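Local coordinates for protein putative esterase (Sulfolobus solfataricus P2, PDB 2RAU) that probably acts as a lipase or esterase of the alpha/beta-hydrolase superfamily and binds calcium ions, at residues Lys83-Tyr88 / Asp341-Val346; Leu175-Pro180 / Leu330-Gly335; Phe241-Leu246 / Asp264-Leu269; Tyr255-Ser260 / Gly335-Lys340; Pro296-Val301 / Glu320-Lys325. All coordinates share one frame; numbering follows the deposited sequence. Where two conformers were deposited one is given.

Interaction 1 (Lys83-Tyr88 / Asp341-Val346)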
# COMPACT_ATOMS: atom_id res chain seq x y z
N LYS A 83 -5.84 13.09 5.83
CA LYS A 83 -6.03 12.29 4.62
C LYS A 83 -5.07 11.10 4.54
O LYS A 83 -5.02 10.44 3.50
CB LYS A 83 -5.81 13.15 3.36
CG LYS A 83 -6.68 14.34 3.20
CD LYS A 83 -6.32 15.06 1.90
CE LYS A 83 -7.01 16.35 1.71
NZ LYS A 83 -6.54 16.96 0.44
N SER A 84 -4.34 10.82 5.62
CA SER A 84 -3.30 9.79 5.61
C SER A 84 -3.42 8.93 6.86
O SER A 84 -3.24 9.42 7.95
CB SER A 84 -1.93 10.45 5.51
OG SER A 84 -0.93 9.51 5.81
N ILE A 85 -3.75 7.65 6.68
CA ILE A 85 -3.92 6.75 7.83
C ILE A 85 -2.66 6.74 8.71
O ILE A 85 -2.77 6.72 9.94
CB ILE A 85 -4.40 5.32 7.40
CG1 ILE A 85 -4.87 4.48 8.59
CG2 ILE A 85 -3.36 4.54 6.60
CD1 ILE A 85 -5.83 5.13 9.49
N VAL A 86 -1.48 6.74 8.10
CA VAL A 86 -0.22 6.68 8.84
C VAL A 86 -0.07 7.90 9.73
O VAL A 86 0.13 7.78 10.95
CB VAL A 86 1.02 6.50 7.89
CG1 VAL A 86 2.35 6.77 8.65
CG2 VAL A 86 1.02 5.12 7.25
N LEU A 87 -0.19 9.08 9.14
CA LEU A 87 -0.06 10.35 9.87
C LEU A 87 -1.17 10.58 10.91
O LEU A 87 -0.92 11.05 12.01
CB LEU A 87 0.05 11.49 8.88
CG LEU A 87 1.17 11.44 7.81
CD1 LEU A 87 1.19 12.73 7.00
CD2 LEU A 87 2.59 11.21 8.36
N TYR A 88 -2.38 10.22 10.56
CA TYR A 88 -3.54 10.31 11.44
C TYR A 88 -3.38 9.46 12.69
O TYR A 88 -3.61 9.93 13.81
CB TYR A 88 -4.80 9.85 10.68
CG TYR A 88 -6.07 10.05 11.49
CD1 TYR A 88 -6.73 11.29 11.48
CD2 TYR A 88 -6.60 9.04 12.28
CE1 TYR A 88 -7.89 11.48 12.21
CE2 TYR A 88 -7.77 9.24 13.00
CZ TYR A 88 -8.39 10.45 12.96
OH TYR A 88 -9.54 10.66 13.65
N ASP A 341 -14.78 8.71 7.39
CA ASP A 341 -15.30 7.41 6.98
C ASP A 341 -14.35 6.26 7.19
O ASP A 341 -14.82 5.13 7.30
CB ASP A 341 -15.66 7.41 5.50
CG ASP A 341 -16.75 8.44 5.14
OD1 ASP A 341 -17.60 8.75 5.99
OD2 ASP A 341 -16.77 8.93 4.00
N VAL A 342 -13.04 6.53 7.19
CA VAL A 342 -12.02 5.48 7.37
C VAL A 342 -11.12 5.71 8.59
O VAL A 342 -11.11 4.93 9.52
CB VAL A 342 -11.16 5.28 6.09
CG1 VAL A 342 -10.10 4.18 6.27
CG2 VAL A 342 -12.05 5.00 4.86
N ASN A 343 -10.40 6.81 8.59
CA ASN A 343 -9.33 7.00 9.56
C ASN A 343 -9.78 7.07 11.01
O ASN A 343 -9.22 6.34 11.85
CB ASN A 343 -8.41 8.19 9.14
CG ASN A 343 -7.77 7.99 7.78
OD1 ASN A 343 -7.68 6.86 7.28
ND2 ASN A 343 -7.36 9.09 7.15
N SER A 344 -10.80 7.90 11.30
CA SER A 344 -11.39 7.96 12.63
C SER A 344 -12.05 6.65 13.04
O SER A 344 -12.10 6.35 14.22
CB SER A 344 -12.40 9.09 12.72
OG SER A 344 -13.50 8.86 11.82
N VAL A 345 -12.55 5.88 12.08
CA VAL A 345 -13.22 4.61 12.39
C VAL A 345 -12.17 3.56 12.77
O VAL A 345 -12.36 2.79 13.72
CB VAL A 345 -14.11 4.11 11.20
CG1 VAL A 345 -14.76 2.75 11.55
CG2 VAL A 345 -15.13 5.17 10.83
N VAL A 346 -11.03 3.54 12.06
CA VAL A 346 -9.93 2.67 12.45
C VAL A 346 -9.42 3.03 13.88
O VAL A 346 -9.24 2.15 14.74
CB VAL A 346 -8.75 2.72 11.44
CG1 VAL A 346 -7.52 1.97 12.04
CG2 VAL A 346 -9.14 2.16 10.07
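Asn343 is the residue that Lys83-Tyr88 wraps around. At the start of the segment the carboxamide of Asn343 comes close to the backbone of Lys83 and Ser84, its ND2 bonding to Arg82 O just upstream, while the amine of Lys83 turns elsewhere, to a salt bridge with Asp264. Ser84 N-caps helix 85-91: its OG takes a weak but straight bond from Leu87 N (3.4 Å, 172°). Ile85 follows, the nearest backbone approach to Asn343 with 5.7 Å between the two CA atoms. CG1 of Ile85 is anti to the backbone N (chi1 -167°), and CD1 then reaches Asn343 OD1 at 3.4 Å and Val346 CB at 4.3 Å, so the amide oxygen lies against aliphatic carbon. Tyr88 closes the segment. Its ring receives Asn343 CB over one face, offset toward the rim, in a CH-pi contact 3.9 Å from the centroid; the ring and the amide plane are 38° apart. Farther out, CE2 of Tyr88 touches Asn343 O, and OH sits 3.4 Å from Ser344 CB; the hydroxyl of Ser344 itself bonds back to Glu339 O. A leucine in place of Tyr88 would probably leave Asn343 CB without its aromatic face and open a gap beside Ser344. Val346 also packs against Ile174 and Leu176 of strand 170-176. The contact thus joins two helices of an alpha/beta-hydrolase fold, the C-terminal one lying directly on the central sheet.

Interaction 2 (Leu175-Pro180 / Leu330-Gly335)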
# COMPACT_ATOMS: atom_id res chain seq x y z
N LEU A 175 -8.03 -4.29 7.44
CA LEU A 175 -7.98 -4.44 5.98
C LEU A 175 -8.66 -3.23 5.32
O LEU A 175 -9.86 -3.01 5.49
CB LEU A 175 -8.64 -5.76 5.55
CG LEU A 175 -8.08 -7.02 6.24
CD1 LEU A 175 -9.00 -8.26 5.93
CD2 LEU A 175 -6.56 -7.22 5.85
N LEU A 176 -7.85 -2.43 4.64
CA LEU A 176 -8.28 -1.19 3.98
C LEU A 176 -8.46 -1.48 2.48
O LEU A 176 -7.53 -1.37 1.66
CB LEU A 176 -7.25 -0.07 4.24
CG LEU A 176 -6.99 0.27 5.73
CD1 LEU A 176 -5.70 1.04 5.91
CD2 LEU A 176 -8.16 1.00 6.35
N ASP A 177 -9.65 -1.93 2.15
CA ASP A 177 -9.99 -2.36 0.79
C ASP A 177 -8.93 -3.35 0.27
O ASP A 177 -8.33 -3.17 -0.78
CB ASP A 177 -10.20 -1.14 -0.14
CG ASP A 177 -11.39 -1.30 -1.10
OD1 ASP A 177 -12.31 -2.09 -0.83
OD2 ASP A 177 -11.39 -0.58 -2.14
N GLY A 178 -8.74 -4.44 1.00
CA GLY A 178 -7.76 -5.42 0.56
C GLY A 178 -7.91 -6.76 1.23
O GLY A 178 -8.10 -6.85 2.42
N GLY A 179 -7.78 -7.81 0.45
CA GLY A 179 -7.86 -9.17 0.98
C GLY A 179 -8.06 -10.13 -0.18
O GLY A 179 -8.06 -9.70 -1.36
N PRO A 180 -8.16 -11.44 0.13
CA PRO A 180 -8.48 -12.40 -0.91
C PRO A 180 -9.71 -11.92 -1.68
O PRO A 180 -10.71 -11.40 -1.10
CB PRO A 180 -8.77 -13.70 -0.16
CG PRO A 180 -7.98 -13.60 1.09
CD PRO A 180 -7.96 -12.10 1.43
N LEU A 330 -9.18 4.12 -4.49
CA LEU A 330 -8.23 5.07 -3.95
C LEU A 330 -8.80 6.04 -2.96
O LEU A 330 -8.03 6.63 -2.21
CB LEU A 330 -7.48 5.78 -5.05
CG LEU A 330 -6.65 4.92 -6.04
CD1 LEU A 330 -6.03 5.80 -7.12
CD2 LEU A 330 -5.58 4.14 -5.31
N ASP A 331 -10.12 6.23 -2.97
CA ASP A 331 -10.80 7.11 -1.97
C ASP A 331 -10.66 6.58 -0.53
O ASP A 331 -10.79 7.32 0.43
CB ASP A 331 -12.30 7.27 -2.28
CG ASP A 331 -12.55 8.02 -3.58
OD1 ASP A 331 -12.01 9.16 -3.72
OD2 ASP A 331 -13.30 7.46 -4.43
N VAL A 332 -10.41 5.28 -0.40
CA VAL A 332 -10.16 4.65 0.91
C VAL A 332 -8.92 5.22 1.63
O VAL A 332 -8.87 5.31 2.86
CB VAL A 332 -10.09 3.10 0.76
CG1 VAL A 332 -9.90 2.42 2.15
CG2 VAL A 332 -11.40 2.58 0.08
N TYR A 333 -7.97 5.71 0.83
CA TYR A 333 -6.64 6.13 1.26
C TYR A 333 -6.35 7.63 1.28
O TYR A 333 -5.33 8.05 1.75
CB TYR A 333 -5.59 5.45 0.35
CG TYR A 333 -5.89 4.00 0.11
CD1 TYR A 333 -6.01 3.12 1.16
CD2 TYR A 333 -6.02 3.51 -1.18
CE1 TYR A 333 -6.35 1.78 0.94
CE2 TYR A 333 -6.34 2.20 -1.41
CZ TYR A 333 -6.51 1.33 -0.34
OH TYR A 333 -6.83 0.02 -0.58
N THR A 334 -7.27 8.44 0.76
CA THR A 334 -7.03 9.87 0.63
C THR A 334 -8.36 10.63 0.51
O THR A 334 -9.45 10.00 0.45
CB THR A 334 -6.13 10.21 -0.60
OG1 THR A 334 -5.73 11.58 -0.50
CG2 THR A 334 -6.89 9.93 -1.96
N GLY A 335 -8.28 11.97 0.58
CA GLY A 335 -9.43 12.84 0.44
C GLY A 335 -9.98 13.25 1.77
O GLY A 335 -9.91 12.50 2.73
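Leu176, the last residue of strand 170-176, and Asp177 just after it meet Val332 and Tyr333 of the loop before helix 338-353, probably the acid-histidine side of an alpha/beta-hydrolase triad, the acid here following strand 170-176. Asp177 is the likely acid: its OD2 bonds to His329 ND1, just ahead of Leu330 in the same loop, and to Ser302 OG, and the geometry is consistent with a triad completed by Ser152 on the nucleophile elbow.

One hydrogen bond links the two segments, from Tyr333 OH to Leu176 O at 2.7 Å. The carbonyl oxygen lies at the edge of the tyrosine ring, while the hydroxyl is tilted 33° from the carbonyl plane. Outside the pair, the Tyr333 ring also meets His329 edge-to-face.

The rest is van der Waals packing. Leu176 CB lies 3.9 Å from Tyr333 CE1. The branches of Val332 are divided between Leu176 and Asp177: CG1, anti to the backbone N (chi1 -177°), faces Leu176 CB at 4.2 Å, and CG2 packs on Asp177. The side chains of Val332 and Asp177 cross at about a right angle, so that a methyl group covers part of the buried carboxylate, with Val332 CG2 3.9 Å from Asp177 OD2.

Interaction 3 (Phe241-Leu246 / Asp264-Leu269)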
# COMPACT_ATOMS: atom_id res chain seq x y z
N PHE A 241 -9.79 13.64 -18.55
CA PHE A 241 -9.41 12.33 -19.08
C PHE A 241 -8.82 11.44 -18.00
O PHE A 241 -9.28 10.29 -17.80
CB PHE A 241 -8.46 12.56 -20.25
CG PHE A 241 -7.60 11.38 -20.60
CD1 PHE A 241 -8.15 10.25 -21.18
CD2 PHE A 241 -6.23 11.42 -20.38
CE1 PHE A 241 -7.33 9.20 -21.55
CE2 PHE A 241 -5.43 10.36 -20.73
CZ PHE A 241 -5.97 9.26 -21.32
N LEU A 242 -7.88 11.98 -17.22
CA LEU A 242 -7.19 11.20 -16.21
C LEU A 242 -8.13 10.84 -15.08
O LEU A 242 -8.18 9.69 -14.65
CB LEU A 242 -5.97 11.92 -15.63
CG LEU A 242 -4.83 12.09 -16.65
CD1 LEU A 242 -3.81 13.02 -16.06
CD2 LEU A 242 -4.27 10.71 -17.08
N MSE A 243 -8.93 11.80 -14.63
CA MSE A 243 -9.91 11.51 -13.55
C MSE A 243 -10.99 10.53 -14.02
O MSE A 243 -11.40 9.66 -13.26
CB MSE A 243 -10.53 12.79 -13.01
CG MSE A 243 -9.53 13.62 -12.18
SE MSE A 243 -8.90 12.84 -10.54
CE MSE A 243 -10.46 13.07 -9.45
N ASP A 244 -11.45 10.67 -15.26
CA ASP A 244 -12.42 9.71 -15.76
C ASP A 244 -11.79 8.31 -15.94
O ASP A 244 -12.51 7.29 -15.82
CB ASP A 244 -13.17 10.16 -17.03
CG ASP A 244 -14.48 9.47 -17.19
OD1 ASP A 244 -15.32 9.59 -16.26
OD2 ASP A 244 -14.70 8.86 -18.28
N SER A 245 -10.49 8.23 -16.24
CA SER A 245 -9.84 6.91 -16.34
C SER A 245 -9.84 6.21 -14.98
O SER A 245 -10.01 4.99 -14.92
CB SER A 245 -8.42 6.98 -16.92
OG SER A 245 -7.49 7.52 -16.02
N LEU A 246 -9.67 6.98 -13.90
CA LEU A 246 -9.79 6.44 -12.55
C LEU A 246 -11.23 6.02 -12.21
O LEU A 246 -11.46 5.04 -11.56
CB LEU A 246 -9.29 7.46 -11.51
CG LEU A 246 -7.77 7.76 -11.63
CD1 LEU A 246 -7.32 8.89 -10.69
CD2 LEU A 246 -6.88 6.51 -11.48
N ASP A 264 -5.52 15.16 -4.73
CA ASP A 264 -5.28 13.93 -3.94
C ASP A 264 -4.82 12.77 -4.84
O ASP A 264 -3.85 12.07 -4.52
CB ASP A 264 -6.53 13.52 -3.15
CG ASP A 264 -6.95 14.58 -2.14
OD1 ASP A 264 -6.06 15.27 -1.59
OD2 ASP A 264 -8.17 14.75 -1.90
N MSE A 265 -5.46 12.61 -5.98
CA MSE A 265 -5.26 11.41 -6.83
C MSE A 265 -3.98 11.46 -7.62
O MSE A 265 -3.28 10.46 -7.76
CB MSE A 265 -6.41 11.17 -7.79
CG MSE A 265 -7.78 10.90 -7.15
SE MSE A 265 -7.69 9.17 -6.25
CE MSE A 265 -8.96 9.63 -4.84
N PHE A 266 -3.72 12.61 -8.22
CA PHE A 266 -2.57 12.72 -9.14
C PHE A 266 -1.23 12.47 -8.40
O PHE A 266 -0.34 11.80 -8.96
CB PHE A 266 -2.59 14.03 -9.95
CG PHE A 266 -3.69 14.08 -11.06
CD1 PHE A 266 -4.72 13.12 -11.15
CD2 PHE A 266 -3.76 15.17 -11.91
CE1 PHE A 266 -5.71 13.23 -12.10
CE2 PHE A 266 -4.75 15.27 -12.86
CZ PHE A 266 -5.69 14.29 -12.97
N PRO A 267 -1.05 13.07 -7.18
CA PRO A 267 0.17 12.75 -6.42
C PRO A 267 0.39 11.30 -6.07
O PRO A 267 1.54 10.88 -6.07
CB PRO A 267 0.12 13.68 -5.22
CG PRO A 267 -0.71 14.81 -5.66
CD PRO A 267 -1.79 14.15 -6.51
N ILE A 268 -0.69 10.53 -5.87
CA ILE A 268 -0.63 9.09 -5.58
C ILE A 268 -0.12 8.38 -6.81
O ILE A 268 0.81 7.61 -6.75
CB ILE A 268 -2.00 8.49 -5.07
CG1 ILE A 268 -2.30 9.02 -3.65
CG2 ILE A 268 -1.98 6.93 -5.16
CD1 ILE A 268 -3.78 8.81 -3.09
N LEU A 269 -0.74 8.64 -7.95
CA LEU A 269 -0.34 7.98 -9.19
C LEU A 269 1.12 8.31 -9.50
O LEU A 269 1.89 7.45 -9.89
CB LEU A 269 -1.26 8.39 -10.33
CG LEU A 269 -2.48 7.46 -10.60
CD1 LEU A 269 -1.99 6.19 -11.23
CD2 LEU A 269 -3.35 7.19 -9.37
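The Phe266 ring is approached obliquely by two neighbours from helix 238-248, neither squarely over a face nor at the edge. Met243, a selenomethionine, places SE 3.6 Å from Phe266 CE1 and 4.6 Å from the ring centroid, 55° off the normal, a Met-aromatic contact. Leu242 meets the far end of the same ring, its CB 3.6 Å from Phe266 CZ and its CD1 close to CZ and CE2. Trp219 of helix 218-224 adds an edge-to-face partner.

The Met243 chain is bent at both chi2 and chi3, which folds SE back between Phe266 and Met265; SE lies 4.1 Å from Met265 CG, and the two long chains cross at about a right angle. One turn on, Leu246 CD1 rests on Met265 CB at 3.8 Å, while the side chains of Leu246 and Leu269 pass each other pointing opposite ways, CD2 to CD2 at 4.2 Å.

The two short helical segments cross at 80°, with 11.2 Å between their axes, a separation bridged by these long side chains. All six touching residues are buried and meet through carbon, selenium and aromatic surface, so the chemistry implies that shape fit and dispersion, rather than directed polar bonds, hold the two helices together.

Interaction 4 (Tyr255-Ser260 / Gly335-Lys340)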
# COMPACT_ATOMS: atom_id res chain seq x y z
N TYR A 255 -17.41 12.46 -9.25
CA TYR A 255 -18.68 13.12 -9.63
C TYR A 255 -19.71 13.25 -8.53
O TYR A 255 -20.70 13.98 -8.70
CB TYR A 255 -19.29 12.41 -10.87
CG TYR A 255 -18.25 12.22 -11.95
CD1 TYR A 255 -17.59 13.32 -12.49
CD2 TYR A 255 -17.86 10.95 -12.39
CE1 TYR A 255 -16.63 13.19 -13.40
CE2 TYR A 255 -16.88 10.81 -13.35
CZ TYR A 255 -16.27 11.94 -13.84
OH TYR A 255 -15.27 11.86 -14.79
N ASP A 256 -19.47 12.52 -7.44
CA ASP A 256 -20.36 12.53 -6.31
C ASP A 256 -19.53 12.08 -5.12
O ASP A 256 -18.40 11.68 -5.27
CB ASP A 256 -21.54 11.61 -6.56
CG ASP A 256 -22.74 11.93 -5.69
OD1 ASP A 256 -22.64 12.76 -4.75
OD2 ASP A 256 -23.79 11.35 -5.95
N TYR A 257 -20.13 12.13 -3.93
CA TYR A 257 -19.47 11.77 -2.69
C TYR A 257 -18.74 10.41 -2.85
O TYR A 257 -19.33 9.43 -3.26
CB TYR A 257 -20.49 11.71 -1.58
CG TYR A 257 -19.89 11.55 -0.21
CD1 TYR A 257 -19.62 10.28 0.30
CD2 TYR A 257 -19.58 12.65 0.56
CE1 TYR A 257 -19.03 10.13 1.54
CE2 TYR A 257 -19.01 12.50 1.80
CZ TYR A 257 -18.72 11.24 2.29
OH TYR A 257 -18.17 11.09 3.56
N PRO A 258 -17.48 10.33 -2.41
CA PRO A 258 -16.70 11.33 -1.67
C PRO A 258 -15.99 12.43 -2.42
O PRO A 258 -15.19 13.10 -1.80
CB PRO A 258 -15.72 10.45 -0.87
CG PRO A 258 -15.45 9.36 -1.75
CD PRO A 258 -16.73 9.07 -2.49
N TYR A 259 -16.30 12.61 -3.71
CA TYR A 259 -15.82 13.75 -4.53
C TYR A 259 -14.32 13.76 -4.68
O TYR A 259 -13.63 14.69 -4.25
CB TYR A 259 -16.29 15.10 -3.94
CG TYR A 259 -17.77 15.26 -3.59
CD1 TYR A 259 -18.76 15.42 -4.59
CD2 TYR A 259 -18.21 15.31 -2.26
CE1 TYR A 259 -20.10 15.57 -4.27
CE2 TYR A 259 -19.56 15.47 -1.96
CZ TYR A 259 -20.50 15.60 -2.97
OH TYR A 259 -21.81 15.76 -2.67
N SER A 260 -13.81 12.71 -5.29
CA SER A 260 -12.37 12.52 -5.50
C SER A 260 -11.80 13.76 -6.17
O SER A 260 -12.38 14.26 -7.16
CB SER A 260 -12.12 11.27 -6.34
OG SER A 260 -12.90 10.20 -5.88
N GLY A 335 -8.28 11.97 0.58
CA GLY A 335 -9.43 12.84 0.44
C GLY A 335 -9.98 13.25 1.77
O GLY A 335 -9.91 12.50 2.73
N GLU A 336 -10.54 14.45 1.84
CA GLU A 336 -11.00 14.98 3.13
C GLU A 336 -12.09 14.15 3.83
O GLU A 336 -12.16 14.14 5.06
CB GLU A 336 -11.42 16.43 2.99
CG GLU A 336 -12.59 16.64 2.08
CD GLU A 336 -13.10 18.10 2.09
OE1 GLU A 336 -12.51 18.94 2.80
OE2 GLU A 336 -14.10 18.36 1.39
N ASN A 337 -12.89 13.42 3.07
CA ASN A 337 -13.96 12.58 3.67
C ASN A 337 -13.48 11.24 4.25
O ASN A 337 -14.17 10.59 5.03
CB ASN A 337 -15.08 12.38 2.65
CG ASN A 337 -15.65 13.68 2.15
OD1 ASN A 337 -15.60 14.02 0.94
ND2 ASN A 337 -16.18 14.43 3.07
N SER A 338 -12.27 10.84 3.88
CA SER A 338 -11.66 9.61 4.38
C SER A 338 -11.35 9.71 5.90
O SER A 338 -11.30 8.70 6.58
CB SER A 338 -10.40 9.26 3.59
OG SER A 338 -9.29 10.10 3.91
N GLU A 339 -11.15 10.92 6.41
CA GLU A 339 -10.95 11.14 7.81
C GLU A 339 -12.14 10.61 8.57
O GLU A 339 -11.96 9.79 9.48
CB GLU A 339 -10.72 12.61 8.14
CG GLU A 339 -10.36 12.82 9.62
CD GLU A 339 -10.22 14.27 10.06
OE1 GLU A 339 -10.43 15.22 9.25
OE2 GLU A 339 -9.93 14.47 11.26
N LYS A 340 -13.35 11.05 8.22
CA LYS A 340 -14.57 10.62 8.88
C LYS A 340 -14.89 9.15 8.64
O LYS A 340 -15.26 8.45 9.57
CB LYS A 340 -15.77 11.46 8.39
CG LYS A 340 -17.15 10.92 8.79
CD LYS A 340 -18.31 11.86 8.36
CE LYS A 340 -18.53 11.96 6.79
NZ LYS A 340 -19.39 10.91 6.10
O HOH W 1 -12.73 12.43 0.43
O HOH W 2 -13.21 16.67 -1.41
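A hydrogen bond joins Tyr257 and Lys340 across the segments: Lys340 NZ donates to Tyr257 OH at 2.8 Å. The lysine gets there by bending, chi3 and chi4 at 68° and 85° bringing NZ round to the phenol. The same hydroxyl also bonds to Asp341 OD2, so it sits between an amine and a carboxylate.

Packing centres on Asn337. Its CB touches Tyr257 OH at 3.5 Å and its side-chain amide group lies obliquely by the ring, the two planes 41° apart. Pro258, preceded by a cis peptide bond, packs its CB near Asn337 CB and over one face of the Tyr257 ring. A phenylalanine in place of Tyr257 would probably leave Lys340 NZ and Asp341 OD2 each without this partner.

Water adds a second link. One molecule accepts from Asn337 N at 2.8 Å and gives a weak bond to Pro258 O at 3.4 Å.

Within the later segment, Ser338 N bonds to Gly335 O and closes a type I beta turn, Gly335-Ser338, while Ser338 OG adds a second grip on that oxygen at 2.7 Å. The turn leads into helix 338-353; the contact is a surface one, tying the loop ahead of helix 262-270 to the beginning of the C-terminal helix.

Interaction 5 (Pro296-Val301 / Glu320-Lys325)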
# COMPACT_ATOMS: atom_id res chain seq x y z
N PRO A 296 -9.04 -10.36 16.12
CA PRO A 296 -10.01 -9.31 15.85
C PRO A 296 -9.66 -8.59 14.56
O PRO A 296 -8.49 -8.18 14.37
CB PRO A 296 -9.85 -8.36 17.04
CG PRO A 296 -9.41 -9.22 18.10
CD PRO A 296 -8.49 -10.22 17.47
N THR A 297 -10.65 -8.41 13.70
CA THR A 297 -10.48 -7.85 12.36
C THR A 297 -11.52 -6.78 12.02
O THR A 297 -12.69 -6.92 12.35
CB THR A 297 -10.51 -8.99 11.27
OG1 THR A 297 -9.48 -9.95 11.55
CG2 THR A 297 -10.35 -8.44 9.86
N ILE A 298 -11.05 -5.69 11.41
CA ILE A 298 -11.95 -4.70 10.80
C ILE A 298 -11.58 -4.63 9.31
O ILE A 298 -10.40 -4.58 8.95
CB ILE A 298 -11.93 -3.31 11.54
CG1 ILE A 298 -13.05 -2.40 11.00
CG2 ILE A 298 -10.52 -2.66 11.50
CD1 ILE A 298 -13.21 -1.16 11.80
N ALA A 299 -12.60 -4.67 8.44
CA ALA A 299 -12.40 -4.68 6.99
C ALA A 299 -13.25 -3.60 6.37
O ALA A 299 -14.44 -3.54 6.62
CB ALA A 299 -12.74 -6.06 6.39
N PHE A 300 -12.61 -2.72 5.63
CA PHE A 300 -13.31 -1.68 4.87
C PHE A 300 -13.39 -2.08 3.39
O PHE A 300 -12.41 -2.53 2.82
CB PHE A 300 -12.59 -0.34 4.98
CG PHE A 300 -12.57 0.24 6.37
CD1 PHE A 300 -11.67 -0.23 7.31
CD2 PHE A 300 -13.43 1.27 6.72
CE1 PHE A 300 -11.63 0.31 8.57
CE2 PHE A 300 -13.39 1.82 7.98
CZ PHE A 300 -12.48 1.36 8.90
N VAL A 301 -14.57 -1.92 2.79
CA VAL A 301 -14.76 -2.31 1.39
C VAL A 301 -15.44 -1.18 0.59
O VAL A 301 -16.52 -0.73 0.93
CB VAL A 301 -15.47 -3.70 1.27
CG1 VAL A 301 -16.95 -3.64 1.72
CG2 VAL A 301 -15.35 -4.25 -0.13
N GLU A 320 -15.57 -7.18 11.50
CA GLU A 320 -16.52 -6.11 11.31
C GLU A 320 -16.22 -5.61 9.90
O GLU A 320 -15.08 -5.21 9.64
CB GLU A 320 -16.29 -5.00 12.36
CG GLU A 320 -17.20 -3.77 12.16
CD GLU A 320 -17.05 -2.72 13.25
OE1 GLU A 320 -16.23 -2.92 14.17
OE2 GLU A 320 -17.79 -1.70 13.19
N ILE A 321 -17.21 -5.66 9.01
CA ILE A 321 -17.07 -5.17 7.62
C ILE A 321 -17.76 -3.80 7.47
O ILE A 321 -18.95 -3.67 7.76
CB ILE A 321 -17.66 -6.19 6.60
CG1 ILE A 321 -16.76 -7.43 6.50
CG2 ILE A 321 -17.84 -5.56 5.23
CD1 ILE A 321 -17.45 -8.65 5.87
N ILE A 322 -17.01 -2.79 7.04
CA ILE A 322 -17.54 -1.45 6.81
C ILE A 322 -17.65 -1.20 5.31
O ILE A 322 -16.67 -1.24 4.59
CB ILE A 322 -16.63 -0.36 7.42
CG1 ILE A 322 -16.33 -0.62 8.93
CG2 ILE A 322 -17.23 1.01 7.18
CD1 ILE A 322 -17.55 -0.43 9.77
N LEU A 323 -18.86 -0.96 4.81
CA LEU A 323 -19.03 -0.62 3.41
C LEU A 323 -18.95 0.88 3.28
O LEU A 323 -19.68 1.61 3.95
CB LEU A 323 -20.39 -1.09 2.89
CG LEU A 323 -20.79 -0.62 1.47
CD1 LEU A 323 -19.91 -1.18 0.37
CD2 LEU A 323 -22.27 -0.96 1.21
N LEU A 324 -18.09 1.32 2.37
CA LEU A 324 -17.84 2.74 2.07
C LEU A 324 -18.66 3.17 0.83
O LEU A 324 -18.24 2.98 -0.31
CB LEU A 324 -16.33 2.99 1.88
CG LEU A 324 -15.51 2.73 3.17
CD1 LEU A 324 -14.04 2.64 2.87
CD2 LEU A 324 -15.82 3.80 4.21
N LYS A 325 -19.83 3.73 1.08
CA LYS A 325 -20.73 4.09 0.02
C LYS A 325 -20.15 5.23 -0.82
O LYS A 325 -19.67 6.24 -0.29
CB LYS A 325 -22.12 4.41 0.60
CG LYS A 325 -22.90 3.17 1.14
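Strands 297-301 and 320-324 run parallel, 4.6 Å apart at closest approach and 19° from exact alignment, joined by five backbone hydrogen bonds that step from Glu320 N to Thr297 O at one end to Leu324 N to Val301 O at the other. The shortest is Ile322 N to Ala299 O, 2.7 Å.

On the face carrying Ile298, Phe300, Glu320 and Ile322, Phe300 and Ile322 lie side by side and point the same way. With CG of Phe300 beside its backbone N (chi1 -65°), the ring turns one face to Ile322 CG1, a CH-pi contact 4.3 Å from the centroid and offset toward the rim. Ile322 CB lies 3.7 Å from Phe300 CD2, and Leu324 CD1 covers Phe300 CB at 3.9 Å. Val346 of helix 338-353 packs on Phe300 as well.

On the face of Ala299, Val301, Ile321 and Leu323, the last two are exposed. Here, in the conformers modelled, Val301 CG1 meets Ile321 CG2 and Leu323 CD1, and Ile307 of helix 306-309 touches both Val301 and Leu323. The two strands with that short helix between them form a beta-alpha-beta unit, which adds strand 320-324 to the parallel part of the alpha/beta-hydrolase sheet.

In the fold
Interactions 2 and 5 share the central sheet: Leu175 O accepts from Phe300 N at 2.8 Å, and their centres are about 10 Å apart. Interaction 1 lies on that sheet, with Val346 CG2 3.5 Å from Phe300 CE1 and Val342 CG1 3.7 Å from Leu176 CD2. Interaction 4 uses the same C-terminal helix as interaction 1, and the two also share a tyrosine-aspartate bond. Interaction 3, some 24 Å from interaction 5 between centres, reaches interaction 1 through the lysine salt bridge and interaction 2 where Thr334 CG2 lies 3.5 Å from Ile268 CD1. The probable triad acid belongs to interaction 2; Asp331 in its loop bonds to Ser260 of interaction 4, tying the presumed active-site loop to the loop ahead of helix 262-270.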